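Local coordinates for kinesin-like protein KIF19 (Mus musculus, PDB 5GSZ), which walks toward microtubule plus ends as an ATP-driven kinesin-8 motor and depolymerises microtubules at ciliary tips, thereby regulating the length of motile cilia, at residues N97-T111 with Q243-E255. Sequence-based numbering, arbitrary orientation.
Sequences NATVFAYGPTGCGKT and QGRLFMIDLAGSE. With MG (magnesium ion), chain C; ADP (adenosine-5'-diphosphate), chain B.
D250 turns CG away from its backbone N (chi1 -173°) and T111 sets OG1 anti to its own carbonyl carbon (chi1 -53°), and the two side chains meet beside the magnesium ion. T111 OG1 donates to the syn lone pair of D250 OD2 at 2.7 Å and also binds the metal at 2.1 Å. D250 OD1 accepts a hydrogen bond from a water of the metal shell, so the aspartate reaches the magnesium ion through T111 OG1 and that water; R206 is a salt-bridge partner of OD2. K110, bent at chi3 and chi4, donates from NZ to ADP O2B (2.7 Å) and G104 O (3.0 Å); S254 N donates to that carbonyl oxygen from the opposite face. Without the ammonium group, as with an alanine here, the beta-phosphate would probably lose a charged partner and G104 O one donor. G104-T111 is the Walker A P-loop and D250-E255 the switch II DLAGSE motif, at the C-terminal ends of adjacent parallel strands of the kinesin motor domain's central sheet. Before the loops, backbone bonds alternate between strands 97-103 and 243-250. I249 CD1 packs 3.5 Å from F101 CE1, the side chains lying alongside one another. Where the strands give way to loops, S254 OG sits over one face of the Y103 ring, while E255 OE1 accepts from T106 N at 3.0 Å.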
loop_
_atom_site.group_PDB
_atom_site.type_symbol
_atom_site.label_atom_id
_atom_site.label_comp_id
_atom_site.label_asym_id
_atom_site.label_seq_id
_atom_site.Cartn_x
_atom_site.Cartn_y
_atom_site.Cartn_z
ATOM N N ASN A 97 5.653 -6.101 -13.597
ATOM C CA ASN A 97 5.254 -5.030 -12.691
ATOM C C ASN A 97 4.537 -5.593 -11.473
ATOM O O ASN A 97 3.909 -6.652 -11.535
ATOM C CB ASN A 97 4.346 -4.011 -13.386
ATOM C CG ASN A 97 5.075 -3.198 -14.410
ATOM O OD1 ASN A 97 6.281 -3.336 -14.579
ATOM N ND2 ASN A 97 4.359 -2.321 -15.084
ATOM N N ALA A 98 4.627 -4.859 -10.362
ATOM C CA ALA A 98 4.065 -5.302 -9.096
ATOM C C ALA A 98 3.697 -4.097 -8.247
ATOM O O ALA A 98 4.285 -3.022 -8.381
ATOM C CB ALA A 98 5.043 -6.195 -8.337
ATOM N N THR A 99 2.731 -4.296 -7.351
ATOM C CA THR A 99 2.207 -3.211 -6.535
ATOM C C THR A 99 1.837 -3.705 -5.147
ATOM O O THR A 99 1.144 -4.716 -5.007
ATOM C CB THR A 99 0.982 -2.582 -7.182
ATOM O OG1 THR A 99 1.341 -2.062 -8.469
ATOM C CG2 THR A 99 0.469 -1.469 -6.293
ATOM N N VAL A 100 2.266 -2.965 -4.131
ATOM C CA VAL A 100 1.985 -3.297 -2.741
ATOM C C VAL A 100 1.307 -2.097 -2.083
ATOM O O VAL A 100 1.884 -1.002 -2.027
ATOM C CB VAL A 100 3.260 -3.685 -1.981
ATOM C CG1 VAL A 100 2.893 -4.476 -0.756
ATOM C CG2 VAL A 100 4.201 -4.448 -2.877
ATOM N N PHE A 101 0.091 -2.313 -1.576
ATOM C CA PHE A 101 -0.653 -1.317 -0.818
ATOM C C PHE A 101 -0.661 -1.650 0.658
ATOM O O PHE A 101 -0.952 -2.790 1.042
ATOM C CB PHE A 101 -2.118 -1.244 -1.231
ATOM C CG PHE A 101 -2.322 -0.998 -2.655
ATOM C CD1 PHE A 101 -2.216 0.289 -3.169
ATOM C CD2 PHE A 101 -2.657 -2.042 -3.495
ATOM C CE1 PHE A 101 -2.431 0.535 -4.520
ATOM C CE2 PHE A 101 -2.865 -1.821 -4.842
ATOM C CZ PHE A 101 -2.754 -0.530 -5.360
ATOM N N ALA A 102 -0.421 -0.634 1.474
ATOM C CA ALA A 102 -0.831 -0.643 2.871
ATOM C C ALA A 102 -2.172 0.068 2.970
ATOM O O ALA A 102 -2.267 1.261 2.658
ATOM C CB ALA A 102 0.206 0.035 3.764
ATOM N N TYR A 103 -3.199 -0.660 3.397
ATOM C CA TYR A 103 -4.550 -0.125 3.488
ATOM C C TYR A 103 -5.075 -0.262 4.919
ATOM O O TYR A 103 -4.771 -1.226 5.630
ATOM C CB TYR A 103 -5.485 -0.844 2.479
ATOM C CG TYR A 103 -6.972 -0.550 2.604
ATOM C CD1 TYR A 103 -7.748 -1.165 3.573
ATOM C CD2 TYR A 103 -7.602 0.342 1.728
ATOM C CE1 TYR A 103 -9.105 -0.903 3.675
ATOM C CE2 TYR A 103 -8.953 0.613 1.823
ATOM C CZ TYR A 103 -9.708 -0.013 2.799
ATOM O OH TYR A 103 -11.064 0.256 2.884
ATOM N N GLY A 104 -5.894 0.698 5.329
ATOM C CA GLY A 104 -6.575 0.608 6.594
ATOM C C GLY A 104 -6.785 1.968 7.212
ATOM O O GLY A 104 -6.267 2.983 6.738
ATOM N N PRO A 105 -7.563 2.010 8.287
ATOM C CA PRO A 105 -7.837 3.285 8.961
ATOM C C PRO A 105 -6.579 3.835 9.618
ATOM O O PRO A 105 -5.631 3.104 9.906
ATOM C CB PRO A 105 -8.885 2.914 10.013
ATOM C CG PRO A 105 -9.331 1.541 9.676
ATOM C CD PRO A 105 -8.211 0.876 8.956
ATOM N N THR A 106 -6.579 5.147 9.852
ATOM C CA THR A 106 -5.448 5.801 10.506
ATOM C C THR A 106 -5.116 5.157 11.850
ATOM O O THR A 106 -6.002 4.799 12.627
ATOM C CB THR A 106 -5.755 7.283 10.706
ATOM O OG1 THR A 106 -5.971 7.906 9.433
ATOM C CG2 THR A 106 -4.614 7.985 11.407
ATOM N N GLY A 107 -3.824 4.984 12.115
ATOM C CA GLY A 107 -3.370 4.469 13.389
ATOM C C GLY A 107 -3.326 2.963 13.513
ATOM O O GLY A 107 -2.934 2.464 14.594
ATOM N N CYS A 108 -3.688 2.225 12.444
ATOM C CA CYS A 108 -3.753 0.760 12.429
ATOM C C CYS A 108 -2.483 0.082 11.927
ATOM O O CYS A 108 -2.405 -1.154 11.980
ATOM C CB CYS A 108 -4.902 0.262 11.544
ATOM S SG CYS A 108 -6.552 0.596 12.104
ATOM N N GLY A 109 -1.519 0.826 11.381
ATOM C CA GLY A 109 -0.268 0.183 11.028
ATOM C C GLY A 109 0.377 0.466 9.690
ATOM O O GLY A 109 1.521 0.062 9.496
ATOM N N LYS A 110 -0.295 1.183 8.786
ATOM C CA LYS A 110 0.185 1.329 7.410
ATOM C C LYS A 110 1.645 1.798 7.339
ATOM O O LYS A 110 2.513 1.090 6.813
ATOM C CB LYS A 110 -0.748 2.273 6.648
ATOM C CG LYS A 110 -2.155 1.698 6.451
ATOM C CD LYS A 110 -3.022 2.586 5.580
ATOM C CE LYS A 110 -3.051 4.023 6.092
ATOM N NZ LYS A 110 -3.620 4.196 7.459
ATOM N N THR A 111 1.943 2.992 7.863
ATOM C CA THR A 111 3.318 3.480 7.779
ATOM C C THR A 111 4.297 2.551 8.503
ATOM O O THR A 111 5.437 2.392 8.064
ATOM C CB THR A 111 3.407 4.908 8.325
ATOM O OG1 THR A 111 2.446 5.740 7.670
ATOM C CG2 THR A 111 4.772 5.499 8.075
ATOM N N GLN A 243 11.993 -3.892 -18.509
ATOM C CA GLN A 243 11.776 -2.736 -17.626
ATOM C C GLN A 243 10.664 -3.107 -16.643
ATOM O O GLN A 243 9.474 -3.000 -16.956
ATOM C CB GLN A 243 11.434 -1.486 -18.428
ATOM C CG GLN A 243 11.183 -0.206 -17.600
ATOM C CD GLN A 243 12.464 0.482 -17.153
ATOM O OE1 GLN A 243 13.341 0.767 -17.975
ATOM N NE2 GLN A 243 12.571 0.775 -15.852
ATOM N N GLY A 244 11.059 -3.546 -15.452
ATOM C CA GLY A 244 10.108 -3.847 -14.401
ATOM C C GLY A 244 9.877 -2.639 -13.513
ATOM O O GLY A 244 10.741 -1.789 -13.343
ATOM N N ARG A 245 8.683 -2.557 -12.953
ATOM C CA ARG A 245 8.304 -1.382 -12.190
ATOM C C ARG A 245 7.578 -1.849 -10.937
ATOM O O ARG A 245 6.509 -2.460 -11.029
ATOM C CB ARG A 245 7.449 -0.453 -13.038
ATOM C CG ARG A 245 7.627 0.989 -12.673
ATOM C CD ARG A 245 6.851 1.893 -13.600
ATOM N NE ARG A 245 6.960 3.276 -13.152
ATOM C CZ ARG A 245 6.173 4.258 -13.584
ATOM N NH1 ARG A 245 5.221 3.988 -14.472
ATOM N NH2 ARG A 245 6.323 5.503 -13.115
ATOM N N LEU A 246 8.181 -1.603 -9.773
ATOM C CA LEU A 246 7.582 -1.926 -8.487
ATOM C C LEU A 246 7.034 -0.649 -7.862
ATOM O O LEU A 246 7.698 0.389 -7.877
ATOM C CB LEU A 246 8.594 -2.598 -7.549
ATOM C CG LEU A 246 8.111 -2.746 -6.093
ATOM C CD1 LEU A 246 6.873 -3.647 -5.975
ATOM C CD2 LEU A 246 9.205 -3.209 -5.160
ATOM N N PHE A 247 5.814 -0.724 -7.339
ATOM C CA PHE A 247 5.177 0.381 -6.636
ATOM C C PHE A 247 4.872 -0.042 -5.215
ATOM O O PHE A 247 4.261 -1.095 -5.002
ATOM C CB PHE A 247 3.876 0.809 -7.304
ATOM C CG PHE A 247 4.065 1.684 -8.494
ATOM C CD1 PHE A 247 4.244 3.042 -8.343
ATOM C CD2 PHE A 247 4.040 1.156 -9.770
ATOM C CE1 PHE A 247 4.403 3.849 -9.449
ATOM C CE2 PHE A 247 4.195 1.967 -10.866
ATOM C CZ PHE A 247 4.376 3.306 -10.704
ATOM N N MET A 248 5.280 0.784 -4.250
ATOM C CA MET A 248 5.078 0.487 -2.832
ATOM C C MET A 248 4.359 1.668 -2.196
ATOM O O MET A 248 4.925 2.763 -2.080
ATOM C CB MET A 248 6.404 0.178 -2.135
ATOM C CG MET A 248 6.948 -1.178 -2.549
ATOM S SD MET A 248 8.482 -1.704 -1.738
ATOM C CE MET A 248 9.652 -0.561 -2.459
ATOM N N ILE A 249 3.111 1.451 -1.793
ATOM C CA ILE A 249 2.202 2.547 -1.501
ATOM C C ILE A 249 1.736 2.479 -0.057
ATOM O O ILE A 249 1.276 1.431 0.412
ATOM C CB ILE A 249 1.014 2.552 -2.469
ATOM C CG1 ILE A 249 1.551 2.717 -3.893
ATOM C CG2 ILE A 249 0.043 3.676 -2.091
ATOM C CD1 ILE A 249 0.583 2.294 -4.967
ATOM N N ASP A 250 1.880 3.613 0.638
ATOM C CA ASP A 250 1.298 3.890 1.943
ATOM C C ASP A 250 0.062 4.759 1.711
ATOM O O ASP A 250 0.177 5.971 1.533
ATOM C CB ASP A 250 2.322 4.594 2.822
ATOM C CG ASP A 250 1.847 4.766 4.264
ATOM O OD1 ASP A 250 0.894 4.075 4.682
ATOM O OD2 ASP A 250 2.438 5.598 4.986
ATOM N N LEU A 251 -1.116 4.145 1.722
ATOM C CA LEU A 251 -2.329 4.828 1.291
ATOM C C LEU A 251 -2.783 5.877 2.303
ATOM O O LEU A 251 -2.297 5.965 3.435
ATOM C CB LEU A 251 -3.480 3.846 1.077
ATOM C CG LEU A 251 -3.437 2.929 -0.132
ATOM C CD1 LEU A 251 -4.611 1.982 -0.142
ATOM C CD2 LEU A 251 -3.437 3.770 -1.368
ATOM N N ALA A 252 -3.756 6.675 1.872
ATOM C CA ALA A 252 -4.516 7.481 2.804
ATOM C C ALA A 252 -5.351 6.570 3.703
ATOM O O ALA A 252 -5.557 5.386 3.415
ATOM C CB ALA A 252 -5.395 8.482 2.052
ATOM N N GLY A 253 -5.803 7.124 4.826
ATOM C CA GLY A 253 -6.579 6.338 5.762
ATOM C C GLY A 253 -7.951 5.991 5.212
ATOM O O GLY A 253 -8.557 6.751 4.459
ATOM N N SER A 254 -8.445 4.812 5.604
ATOM C CA SER A 254 -9.721 4.328 5.076
ATOM C C SER A 254 -10.891 5.250 5.410
ATOM O O SER A 254 -11.890 5.258 4.687
ATOM C CB SER A 254 -10.011 2.942 5.626
ATOM O OG SER A 254 -8.993 2.070 5.248
ATOM N N GLU A 255 -10.795 6.019 6.491
ATOM C CA GLU A 255 -11.954 6.682 7.072
ATOM C C GLU A 255 -12.404 7.897 6.280
ATOM O O GLU A 255 -13.572 7.969 5.880
ATOM C CB GLU A 255 -11.661 7.079 8.521
ATOM C CG GLU A 255 -10.565 8.104 8.674
ATOM C CD GLU A 255 -9.165 7.504 8.663
ATOM O OE1 GLU A 255 -9.023 6.274 8.459
ATOM O OE2 GLU A 255 -8.198 8.271 8.859
HETATM MG MG MG C . 0.593 6.735 8.079
HETATM P PB ADP B . -1.029 4.443 10.014
HETATM O O1B ADP B . 0.237 4.580 9.199
HETATM O O2B ADP B . -1.947 3.404 9.415
HETATM O O3B ADP B . -1.655 5.750 10.420
HETATM P PA ADP B . 0.964 4.023 11.940
HETATM O O1A ADP B . 1.738 2.776 11.641
HETATM O O2A ADP B . 1.429 5.376 11.463
HETATM O O3A ADP B . -0.568 3.834 11.438
HETATM O "O5'" ADP B . 0.828 4.243 13.523
HETATM C "C5'" ADP B . 0.584 3.207 14.458
HETATM C "C4'" ADP B . 1.475 3.472 15.653
HETATM O "O4'" ADP B . 1.659 2.221 16.301
HETATM C "C3'" ADP B . 2.838 3.875 15.156
HETATM O "O3'" ADP B . 3.468 4.553 16.244
HETATM C "C2'" ADP B . 3.522 2.556 14.870
HETATM O "O2'" ADP B . 4.928 2.639 15.139
HETATM C "C1'" ADP B . 2.856 1.591 15.845
HETATM N N9 ADP B . 2.503 0.299 15.206
HETATM C C8 ADP B . 1.665 0.121 14.161
HETATM N N7 ADP B . 1.541 -1.190 13.818
HETATM C C5 ADP B . 2.328 -1.875 14.666
HETATM C C6 ADP B . 2.677 -3.289 14.846
HETATM N N6 ADP B . 2.137 -4.242 14.045
HETATM N N1 ADP B . 3.544 -3.589 15.838
HETATM C C2 ADP B . 4.064 -2.646 16.639
HETATM N N3 ADP B . 3.806 -1.333 16.517
HETATM C C4 ADP B . 2.957 -0.897 15.570
HETATM O O HOH W 1 -0.435 5.772 6.373
HETATM O O HOH W 2 1.308 7.081 9.834
HETATM O O HOH W 3 -1.380 7.504 9.108
HETATM O O HOH W 4 1.631 8.461 7.586
#